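Local structure of RagB/SusD family nutrient uptake outer membrane protein (Bacteroides thetaiotaomicron, 7KV2) at residues A53-H58 and L292-T297; P60-D65 and A284-G289; W157-W162 and A225-Y230; E196-N201 and M219-Y224. The protein probably binds beta-glucans at the outer surface of the outer membrane, as a SusD-family lipoprotein that helps a gut bacterium capture and take up these polysaccharides. One frame throughout, in Å; residues are numbered along the deposited sequence.

Contact 1: A53-H58 and L292-T297; sequences AYDPLH and LVAGGT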
# COMPACT_ATOMS: atom_id res chain seq x y z
N ALA A 53 -17.91 4.47 -5.16
CA ALA A 53 -16.61 4.80 -5.82
C ALA A 53 -15.42 4.42 -4.91
O ALA A 53 -14.30 4.32 -5.45
CB ALA A 53 -16.53 6.24 -6.18
N TYR A 54 -15.64 4.33 -3.60
CA TYR A 54 -14.61 3.91 -2.61
C TYR A 54 -14.44 2.39 -2.58
O TYR A 54 -13.40 1.91 -2.05
CB TYR A 54 -14.98 4.39 -1.19
CG TYR A 54 -14.80 5.86 -0.90
CD1 TYR A 54 -15.80 6.78 -1.19
CD2 TYR A 54 -13.64 6.34 -0.33
CE1 TYR A 54 -15.64 8.13 -0.91
CE2 TYR A 54 -13.47 7.70 -0.01
CZ TYR A 54 -14.48 8.60 -0.30
OH TYR A 54 -14.32 9.93 -0.02
N ASP A 55 -15.40 1.59 -3.06
CA ASP A 55 -15.39 0.14 -2.75
C ASP A 55 -14.16 -0.53 -3.34
O ASP A 55 -13.58 -1.41 -2.70
CB ASP A 55 -16.68 -0.55 -3.20
CG ASP A 55 -17.75 -0.48 -2.14
OD1 ASP A 55 -17.46 -0.80 -0.97
OD2 ASP A 55 -18.88 -0.08 -2.50
N PRO A 56 -13.74 -0.23 -4.59
CA PRO A 56 -12.60 -0.93 -5.19
C PRO A 56 -11.27 -0.74 -4.43
O PRO A 56 -10.37 -1.54 -4.59
CB PRO A 56 -12.58 -0.36 -6.62
CG PRO A 56 -14.04 -0.05 -6.86
CD PRO A 56 -14.45 0.62 -5.57
N LEU A 57 -11.17 0.29 -3.58
CA LEU A 57 -10.03 0.41 -2.63
C LEU A 57 -9.80 -0.91 -1.89
O LEU A 57 -8.60 -1.26 -1.70
CB LEU A 57 -10.25 1.53 -1.60
CG LEU A 57 -10.21 2.95 -2.14
CD1 LEU A 57 -10.60 3.92 -1.05
CD2 LEU A 57 -8.85 3.31 -2.74
N HIS A 58 -10.85 -1.61 -1.44
CA HIS A 58 -10.71 -2.78 -0.56
C HIS A 58 -10.83 -4.07 -1.36
O HIS A 58 -10.96 -5.08 -0.75
CB HIS A 58 -11.67 -2.77 0.64
CG HIS A 58 -13.12 -2.82 0.31
ND1 HIS A 58 -13.81 -3.99 0.06
CD2 HIS A 58 -14.02 -1.82 0.20
CE1 HIS A 58 -15.08 -3.70 -0.21
NE2 HIS A 58 -15.24 -2.39 -0.10
N LEU A 292 -16.19 -8.99 -3.28
CA LEU A 292 -16.26 -7.51 -3.49
C LEU A 292 -16.95 -6.81 -2.31
O LEU A 292 -16.87 -5.57 -2.22
CB LEU A 292 -16.97 -7.25 -4.82
CG LEU A 292 -16.37 -7.98 -6.02
CD1 LEU A 292 -16.95 -7.44 -7.32
CD2 LEU A 292 -14.86 -7.84 -6.00
N VAL A 293 -17.62 -7.59 -1.46
CA VAL A 293 -18.43 -7.06 -0.32
C VAL A 293 -17.45 -6.35 0.62
O VAL A 293 -16.25 -6.79 0.73
CB VAL A 293 -19.25 -8.17 0.38
CG1 VAL A 293 -20.17 -8.91 -0.59
CG2 VAL A 293 -18.38 -9.15 1.14
N ALA A 294 -17.92 -5.28 1.27
CA ALA A 294 -17.23 -4.56 2.36
C ALA A 294 -17.19 -5.49 3.59
O ALA A 294 -18.18 -5.54 4.37
CB ALA A 294 -17.89 -3.24 2.63
N GLY A 295 -16.10 -6.26 3.70
CA GLY A 295 -15.85 -7.23 4.77
C GLY A 295 -14.43 -7.07 5.27
O GLY A 295 -13.97 -5.87 5.37
N GLY A 296 -13.77 -8.19 5.54
CA GLY A 296 -12.36 -8.23 5.95
C GLY A 296 -11.38 -8.34 4.79
O GLY A 296 -11.77 -8.21 3.63
N THR A 297 -10.11 -8.48 5.14
CA THR A 297 -8.99 -8.61 4.19
C THR A 297 -8.48 -10.03 4.23
O THR A 297 -8.51 -10.67 5.27
CB THR A 297 -7.87 -7.59 4.48
OG1 THR A 297 -6.80 -7.85 3.60
CG2 THR A 297 -7.32 -7.64 5.88
O HOH W 1 -13.80 -6.68 -0.34

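Contact 2: P60-D65 and A284-G289; sequences PDWAFD and AVRDWG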
# COMPACT_ATOMS: atom_id res chain seq x y z
N PRO A 60 -8.38 -5.44 -4.13
CA PRO A 60 -7.32 -6.15 -4.83
C PRO A 60 -6.66 -7.31 -4.08
O PRO A 60 -6.17 -8.25 -4.72
CB PRO A 60 -6.24 -5.11 -5.18
CG PRO A 60 -6.64 -3.85 -4.53
CD PRO A 60 -8.07 -4.01 -4.04
N ASP A 61 -6.76 -7.32 -2.75
CA ASP A 61 -6.25 -8.45 -1.95
C ASP A 61 -7.01 -9.76 -2.28
O ASP A 61 -6.44 -10.87 -2.11
CB ASP A 61 -6.29 -8.09 -0.46
CG ASP A 61 -7.69 -7.85 0.07
OD1 ASP A 61 -8.45 -7.04 -0.54
OD2 ASP A 61 -7.99 -8.41 1.14
N TRP A 62 -8.25 -9.67 -2.78
CA TRP A 62 -9.01 -10.86 -3.25
C TRP A 62 -10.15 -10.40 -4.15
O TRP A 62 -11.21 -9.97 -3.63
CB TRP A 62 -9.48 -11.72 -2.09
CG TRP A 62 -10.42 -12.83 -2.45
CD1 TRP A 62 -11.68 -12.99 -1.96
CD2 TRP A 62 -10.24 -13.87 -3.42
NE1 TRP A 62 -12.28 -14.08 -2.52
CE2 TRP A 62 -11.41 -14.66 -3.40
CE3 TRP A 62 -9.19 -14.24 -4.28
CZ2 TRP A 62 -11.59 -15.76 -4.24
CZ3 TRP A 62 -9.36 -15.33 -5.10
CH2 TRP A 62 -10.56 -16.07 -5.10
N ALA A 63 -9.94 -10.47 -5.47
CA ALA A 63 -10.93 -9.99 -6.45
C ALA A 63 -10.61 -10.60 -7.83
O ALA A 63 -9.40 -10.81 -8.14
CB ALA A 63 -10.89 -8.47 -6.50
N PHE A 64 -11.64 -10.84 -8.63
CA PHE A 64 -11.44 -11.30 -10.04
C PHE A 64 -10.60 -12.57 -10.02
O PHE A 64 -9.70 -12.69 -10.88
CB PHE A 64 -10.79 -10.19 -10.87
CG PHE A 64 -11.60 -8.92 -10.89
CD1 PHE A 64 -12.80 -8.85 -11.60
CD2 PHE A 64 -11.19 -7.79 -10.18
CE1 PHE A 64 -13.59 -7.70 -11.57
CE2 PHE A 64 -11.96 -6.63 -10.18
CZ PHE A 64 -13.16 -6.59 -10.88
N ASP A 65 -10.85 -13.44 -9.03
CA ASP A 65 -10.23 -14.77 -8.79
C ASP A 65 -8.71 -14.68 -8.58
O ASP A 65 -8.07 -15.72 -8.67
CB ASP A 65 -10.64 -15.75 -9.89
CG ASP A 65 -12.16 -15.82 -9.93
OD1 ASP A 65 -12.74 -16.22 -8.90
OD2 ASP A 65 -12.73 -15.35 -10.93
N ALA A 284 -18.73 -9.59 9.29
CA ALA A 284 -18.14 -9.49 7.92
C ALA A 284 -18.48 -10.78 7.15
O ALA A 284 -18.42 -11.89 7.77
CB ALA A 284 -16.66 -9.22 8.01
N VAL A 285 -18.85 -10.66 5.87
CA VAL A 285 -19.35 -11.83 5.07
C VAL A 285 -18.61 -11.91 3.72
O VAL A 285 -19.18 -12.47 2.75
CB VAL A 285 -20.89 -11.79 4.93
CG1 VAL A 285 -21.56 -11.94 6.29
CG2 VAL A 285 -21.39 -10.54 4.24
N ARG A 286 -17.36 -11.43 3.63
CA ARG A 286 -16.52 -11.62 2.42
C ARG A 286 -16.28 -13.14 2.30
O ARG A 286 -16.11 -13.82 3.35
CB ARG A 286 -15.23 -10.80 2.47
CG ARG A 286 -14.47 -10.79 1.15
CD ARG A 286 -13.12 -10.12 1.26
NE ARG A 286 -12.58 -9.65 -0.03
CZ ARG A 286 -11.56 -8.80 -0.17
NH1 ARG A 286 -10.94 -8.35 0.92
NH2 ARG A 286 -11.17 -8.39 -1.37
N ASP A 287 -16.29 -13.66 1.07
CA ASP A 287 -16.30 -15.13 0.81
C ASP A 287 -15.62 -15.41 -0.53
O ASP A 287 -15.44 -14.45 -1.34
CB ASP A 287 -17.73 -15.70 0.77
CG ASP A 287 -17.86 -17.10 1.35
OD1 ASP A 287 -16.82 -17.71 1.71
OD2 ASP A 287 -19.01 -17.57 1.46
N TRP A 288 -15.32 -16.69 -0.78
CA TRP A 288 -14.71 -17.16 -2.05
C TRP A 288 -15.55 -16.63 -3.21
O TRP A 288 -14.96 -16.07 -4.17
CB TRP A 288 -14.63 -18.69 -2.03
CG TRP A 288 -14.07 -19.17 -0.74
CD1 TRP A 288 -14.74 -19.80 0.28
CD2 TRP A 288 -12.72 -18.94 -0.27
NE1 TRP A 288 -13.88 -20.03 1.33
CE2 TRP A 288 -12.64 -19.52 1.02
CE3 TRP A 288 -11.58 -18.35 -0.83
CZ2 TRP A 288 -11.45 -19.52 1.75
CZ3 TRP A 288 -10.41 -18.33 -0.10
CH2 TRP A 288 -10.35 -18.92 1.17
N GLY A 289 -16.88 -16.79 -3.08
CA GLY A 289 -17.89 -16.41 -4.08
C GLY A 289 -18.34 -14.95 -3.95
O GLY A 289 -18.95 -14.50 -4.92
O HOH W 2 -14.16 -14.91 -6.44

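Contact 3: W157-W162 and A225-Y230; sequences WVWKFW and AEIVMY. With EDO (1,2-ethanediol), chain E.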
# COMPACT_ATOMS: atom_id res chain seq x y z
N TRP A 157 -2.30 3.35 -9.12
CA TRP A 157 -2.02 1.90 -9.03
C TRP A 157 -1.51 1.46 -10.43
O TRP A 157 -0.50 0.77 -10.53
CB TRP A 157 -3.28 1.14 -8.66
CG TRP A 157 -3.71 1.17 -7.22
CD1 TRP A 157 -3.02 1.65 -6.14
CD2 TRP A 157 -4.93 0.62 -6.70
NE1 TRP A 157 -3.74 1.43 -5.00
CE2 TRP A 157 -4.90 0.79 -5.30
CE3 TRP A 157 -6.03 -0.03 -7.28
CZ2 TRP A 157 -5.95 0.39 -4.48
CZ3 TRP A 157 -7.05 -0.48 -6.46
CH2 TRP A 157 -6.99 -0.28 -5.07
N VAL A 158 -2.22 1.81 -11.50
CA VAL A 158 -1.80 1.34 -12.86
C VAL A 158 -0.63 2.15 -13.39
O VAL A 158 0.18 1.55 -14.10
CB VAL A 158 -2.98 1.23 -13.84
CG1 VAL A 158 -3.80 -0.02 -13.59
CG2 VAL A 158 -3.87 2.46 -13.83
N TRP A 159 -0.52 3.42 -13.06
CA TRP A 159 0.62 4.29 -13.46
C TRP A 159 1.92 3.68 -12.92
O TRP A 159 2.91 3.50 -13.69
CB TRP A 159 0.39 5.71 -12.98
CG TRP A 159 1.49 6.69 -13.27
CD1 TRP A 159 1.94 7.09 -14.50
CD2 TRP A 159 2.27 7.42 -12.30
NE1 TRP A 159 2.94 8.02 -14.36
CE2 TRP A 159 3.18 8.21 -13.02
CE3 TRP A 159 2.32 7.44 -10.90
CZ2 TRP A 159 4.09 9.05 -12.38
CZ3 TRP A 159 3.21 8.28 -10.26
CH2 TRP A 159 4.07 9.10 -11.00
N LYS A 160 1.94 3.36 -11.62
CA LYS A 160 3.17 2.83 -11.01
C LYS A 160 3.50 1.46 -11.59
O LYS A 160 4.67 1.25 -11.89
CB LYS A 160 3.07 2.80 -9.47
CG LYS A 160 3.34 4.17 -8.87
CD LYS A 160 3.68 4.11 -7.41
CE LYS A 160 4.37 5.37 -6.96
NZ LYS A 160 4.76 5.26 -5.55
N PHE A 161 2.56 0.51 -11.63
CA PHE A 161 2.89 -0.89 -11.95
C PHE A 161 3.09 -1.03 -13.47
O PHE A 161 3.94 -1.82 -13.83
CB PHE A 161 1.85 -1.88 -11.46
CG PHE A 161 1.96 -2.16 -9.96
CD1 PHE A 161 2.85 -3.12 -9.47
CD2 PHE A 161 1.15 -1.49 -9.05
CE1 PHE A 161 2.96 -3.36 -8.11
CE2 PHE A 161 1.24 -1.75 -7.68
CZ PHE A 161 2.14 -2.69 -7.21
N TRP A 162 2.32 -0.32 -14.29
CA TRP A 162 2.36 -0.56 -15.77
C TRP A 162 2.75 0.69 -16.59
O TRP A 162 3.24 0.48 -17.73
CB TRP A 162 1.03 -1.12 -16.24
CG TRP A 162 0.77 -2.54 -15.87
CD1 TRP A 162 1.25 -3.64 -16.50
CD2 TRP A 162 -0.05 -3.01 -14.79
NE1 TRP A 162 0.77 -4.77 -15.91
CE2 TRP A 162 -0.04 -4.41 -14.85
CE3 TRP A 162 -0.78 -2.37 -13.76
CZ2 TRP A 162 -0.77 -5.20 -13.97
CZ3 TRP A 162 -1.53 -3.16 -12.92
CH2 TRP A 162 -1.47 -4.55 -12.98
N ALA A 225 2.43 14.46 -3.11
CA ALA A 225 3.88 14.28 -2.83
C ALA A 225 4.37 12.96 -3.44
O ALA A 225 5.50 12.92 -4.02
CB ALA A 225 4.14 14.33 -1.34
N GLU A 226 3.56 11.91 -3.30
CA GLU A 226 3.87 10.57 -3.81
C GLU A 226 4.14 10.63 -5.32
O GLU A 226 5.23 10.17 -5.75
CB GLU A 226 2.77 9.56 -3.53
CG GLU A 226 3.10 8.18 -4.10
CD GLU A 226 2.19 7.03 -3.69
OE1 GLU A 226 1.37 7.18 -2.73
OE2 GLU A 226 2.27 6.03 -4.36
N ILE A 227 3.21 11.16 -6.10
CA ILE A 227 3.33 11.10 -7.59
C ILE A 227 4.40 12.12 -8.06
O ILE A 227 5.21 11.77 -8.97
CB ILE A 227 1.95 11.23 -8.27
CG1 ILE A 227 1.35 12.63 -8.16
CG2 ILE A 227 0.98 10.17 -7.75
CD1 ILE A 227 0.16 12.82 -9.04
N VAL A 228 4.48 13.28 -7.42
CA VAL A 228 5.52 14.33 -7.69
C VAL A 228 6.90 13.72 -7.49
O VAL A 228 7.79 13.88 -8.38
CB VAL A 228 5.33 15.59 -6.83
CG1 VAL A 228 6.55 16.47 -6.85
CG2 VAL A 228 4.10 16.37 -7.25
N MET A 229 7.09 12.97 -6.40
CA MET A 229 8.43 12.44 -6.09
C MET A 229 8.72 11.25 -6.99
O MET A 229 9.89 11.13 -7.44
CB MET A 229 8.57 12.10 -4.60
CG MET A 229 8.53 13.35 -3.75
SD MET A 229 8.31 13.02 -1.96
CE MET A 229 10.00 12.56 -1.61
N TYR A 230 7.73 10.42 -7.30
CA TYR A 230 8.01 9.24 -8.16
C TYR A 230 8.38 9.72 -9.58
O TYR A 230 9.15 9.06 -10.27
CB TYR A 230 6.86 8.26 -8.23
CG TYR A 230 7.28 6.94 -8.85
CD1 TYR A 230 8.22 6.14 -8.22
CD2 TYR A 230 6.80 6.52 -10.07
CE1 TYR A 230 8.66 4.96 -8.79
CE2 TYR A 230 7.21 5.33 -10.65
CZ TYR A 230 8.17 4.56 -10.02
OH TYR A 230 8.58 3.37 -10.55
C1 EDO E . 0.87 2.98 -4.83
O1 EDO E . 1.52 1.74 -5.05
C2 EDO E . 0.75 3.38 -3.41
O2 EDO E . -0.13 4.48 -3.11
O HOH W 3 7.01 2.34 -12.42
O HOH W 4 6.60 7.63 -4.74

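Contact 4: E196-N201 and M219-Y224; sequences EVIQLN and MVYMLY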
# COMPACT_ATOMS: atom_id res chain seq x y z
N GLU A 196 -6.72 20.63 -9.05
CA GLU A 196 -8.15 21.05 -9.13
C GLU A 196 -8.87 20.69 -7.84
O GLU A 196 -9.71 21.47 -7.39
CB GLU A 196 -8.88 20.32 -10.25
CG GLU A 196 -8.48 20.81 -11.62
CD GLU A 196 -9.13 19.99 -12.71
OE1 GLU A 196 -10.15 19.28 -12.41
OE2 GLU A 196 -8.62 20.03 -13.85
N VAL A 197 -8.64 19.48 -7.32
CA VAL A 197 -9.29 19.05 -6.07
C VAL A 197 -8.82 19.98 -4.95
O VAL A 197 -9.66 20.38 -4.11
CB VAL A 197 -8.92 17.59 -5.72
CG1 VAL A 197 -9.16 17.32 -4.26
CG2 VAL A 197 -9.66 16.62 -6.62
N ILE A 198 -7.53 20.29 -4.90
CA ILE A 198 -6.98 21.15 -3.82
C ILE A 198 -7.66 22.52 -3.94
O ILE A 198 -8.06 23.10 -2.91
CB ILE A 198 -5.44 21.22 -3.92
CG1 ILE A 198 -4.83 19.86 -3.51
CG2 ILE A 198 -4.89 22.36 -3.08
CD1 ILE A 198 -3.37 19.65 -3.91
N GLN A 199 -7.80 23.01 -5.17
CA GLN A 199 -8.34 24.38 -5.40
C GLN A 199 -9.84 24.42 -5.09
O GLN A 199 -10.33 25.53 -4.87
CB GLN A 199 -8.03 24.81 -6.83
CG GLN A 199 -6.54 25.03 -7.07
CD GLN A 199 -6.24 25.20 -8.54
OE1 GLN A 199 -7.15 25.32 -9.35
NE2 GLN A 199 -4.98 25.18 -8.90
N LEU A 200 -10.57 23.30 -5.10
CA LEU A 200 -12.01 23.33 -4.71
C LEU A 200 -12.13 23.80 -3.25
O LEU A 200 -13.16 24.41 -2.91
CB LEU A 200 -12.67 21.96 -4.92
CG LEU A 200 -12.96 21.59 -6.37
CD1 LEU A 200 -13.33 20.12 -6.47
CD2 LEU A 200 -14.06 22.45 -6.98
N ASN A 201 -11.14 23.50 -2.41
CA ASN A 201 -11.06 23.99 -1.01
C ASN A 201 -12.28 23.54 -0.19
O ASN A 201 -12.87 24.38 0.55
CB ASN A 201 -10.90 25.51 -0.98
CG ASN A 201 -10.51 26.01 0.38
OD1 ASN A 201 -9.86 25.28 1.14
ND2 ASN A 201 -10.89 27.23 0.70
N MET A 219 -4.79 13.51 2.88
CA MET A 219 -4.64 12.32 1.99
C MET A 219 -4.23 12.83 0.60
O MET A 219 -3.30 12.30 -0.02
CB MET A 219 -5.91 11.49 1.95
CG MET A 219 -5.85 10.36 0.96
SD MET A 219 -6.46 10.93 -0.67
CE MET A 219 -6.81 9.36 -1.44
N VAL A 220 -4.87 13.89 0.13
CA VAL A 220 -4.59 14.42 -1.23
C VAL A 220 -3.16 14.96 -1.28
O VAL A 220 -2.47 14.70 -2.25
CB VAL A 220 -5.64 15.49 -1.60
CG1 VAL A 220 -5.20 16.38 -2.76
CG2 VAL A 220 -6.97 14.84 -1.91
N TYR A 221 -2.73 15.64 -0.23
CA TYR A 221 -1.37 16.21 -0.08
C TYR A 221 -0.35 15.07 -0.17
O TYR A 221 0.69 15.18 -0.85
CB TYR A 221 -1.26 16.95 1.24
CG TYR A 221 -1.81 18.36 1.23
CD1 TYR A 221 -2.27 18.98 0.06
CD2 TYR A 221 -1.82 19.09 2.40
CE1 TYR A 221 -2.76 20.29 0.09
CE2 TYR A 221 -2.26 20.41 2.43
CZ TYR A 221 -2.75 21.00 1.28
OH TYR A 221 -3.14 22.32 1.35
N MET A 222 -0.64 13.97 0.50
CA MET A 222 0.30 12.83 0.50
C MET A 222 0.34 12.17 -0.90
O MET A 222 1.43 11.77 -1.32
CB MET A 222 -0.05 11.81 1.58
CG MET A 222 0.21 12.33 3.00
SD MET A 222 1.93 12.75 3.33
CE MET A 222 2.61 11.09 3.58
N LEU A 223 -0.80 11.98 -1.54
CA LEU A 223 -0.88 11.41 -2.91
C LEU A 223 -0.14 12.35 -3.90
O LEU A 223 0.61 11.86 -4.76
CB LEU A 223 -2.35 11.20 -3.26
CG LEU A 223 -2.60 10.63 -4.65
CD1 LEU A 223 -1.85 9.33 -4.85
CD2 LEU A 223 -4.09 10.43 -4.88
N TYR A 224 -0.26 13.65 -3.70
CA TYR A 224 0.43 14.69 -4.52
C TYR A 224 1.94 14.50 -4.36
O TYR A 224 2.67 14.29 -5.36
CB TYR A 224 -0.11 16.07 -4.14
CG TYR A 224 0.59 17.22 -4.83
CD1 TYR A 224 1.81 17.68 -4.40
CD2 TYR A 224 0.04 17.80 -5.96
CE1 TYR A 224 2.45 18.76 -5.01
CE2 TYR A 224 0.67 18.86 -6.60
CZ TYR A 224 1.87 19.34 -6.13
OH TYR A 224 2.50 20.37 -6.77

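Contact 1: A53-H58 and L292-T297
The 3-10 turn that follows helix 43-53 in this SusD-family protein meets the irregular loop 292-297 through H58, whose imidazole ring reaches toward L292, V293 and A294. CE1, the carbon between the two ring nitrogens, lies 3.3 Å from L292 O and 3.4 Å from V293 O, where its C-H, probably polarised by the flanking nitrogens, is near two backbone carbonyl oxygens; the ring also rests near A294, with NE2 3.9 Å from A294 CB. Histidine suits this place because both nitrogens can work at once. NE2 donates to D55 OD1 at 2.9 Å, nearly straight (161°) and close to the ring plane, using the anti lone pair of the carboxylate, which fixes the rotation of the ring. At the other edge ND1 is 2.7 Å from a water that donates to V293 O and so bridges the two segments. With H58 CG lodged between the backbone N and carbonyl carbon (chi1 63°), the ring folds back over its own turn, one face above D55 O. A leucine here would probably leave D55 OD1 without this donor and the water without its ND1 partner. The arrangement is a His-carboxylate hydrogen bond across the 3-10 turn, from D55 to H58 just after it, with the ring packed on a neighbouring loop.

Contact 2: P60-D65 and A284-G289
Two irregular loops of the SusD-family fold are joined here by a buried arginine, R286, that grips D61 and the backbone of W62. In the salt bridge, R286 NH2 donates to D61 OD1 at 3.1 Å, the oxygen lying near the guanidinium plane but being met from above the carboxylate plane, and NH1 makes weaker bonds to both oxygens, the shorter to OD2 at 3.0 Å. The two planes are 67° apart, so this is not a flat two-pronged pair; D61 OD2 also bonds T297 OG1, its strongest partner, and the backbone N of A298, while R286 NH1 reaches G296 O. Among backbone acceptors, W62 O takes a second bond from NH2 at 2.8 Å. An extended chain, CG anti to the backbone N (chi1 -170°), lets the arginine span the gap between the loops. A leucine in its place would probably leave the buried D61 carboxylate without this positive partner and W62 O without this donor. Packing adds W62 CB over one guanidinium face, and W62 CZ2 lies 4.3 Å from W288 CE3. Water links D65 OD1 to W288 O. At the indole edge, W62 NE1 gives a weak, fairly straight bond (159°) to D287 O at 3.4 Å.

Contact 3: W157-W162 and A225-Y230
W159 and K160 on helix 137-162 reach across to E226, I227 and Y230 on helix 217-231, within the helical region that belongs to the tetratricopeptide-repeat clan. The segment axes run roughly parallel, at 25°, and approach no nearer than 12.2 Å, a separation bridged by long side chains. Y230 stands between the two residues of the first helix. Its edge is turned toward the face of W159 in an offset edge-to-face pair, planes at 83° and ring centroids 5.6 Å apart, while the CE methylene of K160 lies over one face of the same tyrosine ring, a CH-pi contact 4.2 Å from its centroid. The far end of the indole also presses on the second helix: CZ3 is 3.8 Å from I227 CB, and CH2 meets I227 O near the indole plane. Tryptophan fits because its broad apolar end spans this distance while its NE1 donates elsewhere, to A183 O.

K160, extended beyond CG, carries its ammonium past the tyrosine to E226. NZ forms a salt bridge with OE2 at 2.9 Å, approaching on the anti side of the carboxylate and 25° out of its plane. E226 is held further by Y403 through OE1 and by N156 through OE2, so the glutamate is probably kept ionised in this setting. A molecule of 1,2-ethanediol, probably from the crystallisation liquor, donates to OE1. Waters complete the join: one lies between K160 NZ and E226 O, and another donates to K160 O while accepting from Y230 OH at 2.7 Å.

Contact 4: E196-N201 and M219-Y224
I198 and V220 carry most of this contact between helix 183-200 and helix 217-231, with Y221 beside them. The segments run antiparallel, at 153° between their directions and with axes 10.8 Å apart at their closest, and the join is wholly apolar. I198 points toward the other helix and slides alongside V220 in the opposite direction, its CG1 only 3.6 Å from V220 CG1. Having CG1 anti to the carbonyl carbon (chi1 -71°) and an extended chi2 of 164°, it carries CD1 onward beyond the valine to the aromatic residues. There CD1 sits at the edge of the Y221 ring, 4.1 Å from CE1, and lies 4.4 Å from Y224 CD2. Isoleucine suits the place because its longer branch reaches these rings while CG1 packs against V220.

V220 divides its two methyl groups between neighbours: CG1 meets I198, and CG2 approaches V197 CG1 at 4.1 Å. A branched, compact side chain can thus touch two successive residues of one helix without pushing the helices apart. Y221 offers only ring carbons to I198, and its hydroxyl is bonded to E246, so the polar end is satisfied away from this apolar join.

Helix 237-249 continues the packing, for Y243 stacks on Y221, meets Y224 edge-to-face and touches I198. On another part of the interface, helix 137-162 adds I148 against V197 and A149 against V220, placing the antiparallel pair between neighbouring helices of the bundle.

Overall arrangement
From the N terminus, the chain leaves helix 43-53 and enters the turn and loop that supply the first halves of contacts 1 and 2. It then runs through the helices, where contact 3 ties helix 137-162 to helix 217-231 and contact 4, nested inside that loop, pairs helix 183-200 with the earlier part of helix 217-231. After strand 273-277 the chain returns to close contact 2 and then contact 1, the outermost closure. These two touch each other, through T297 with D61 and G296 with R286. W157 packs against P56, L57 and P60, linking the loop region to the helices, whereas contact 4 touches neither loop contact.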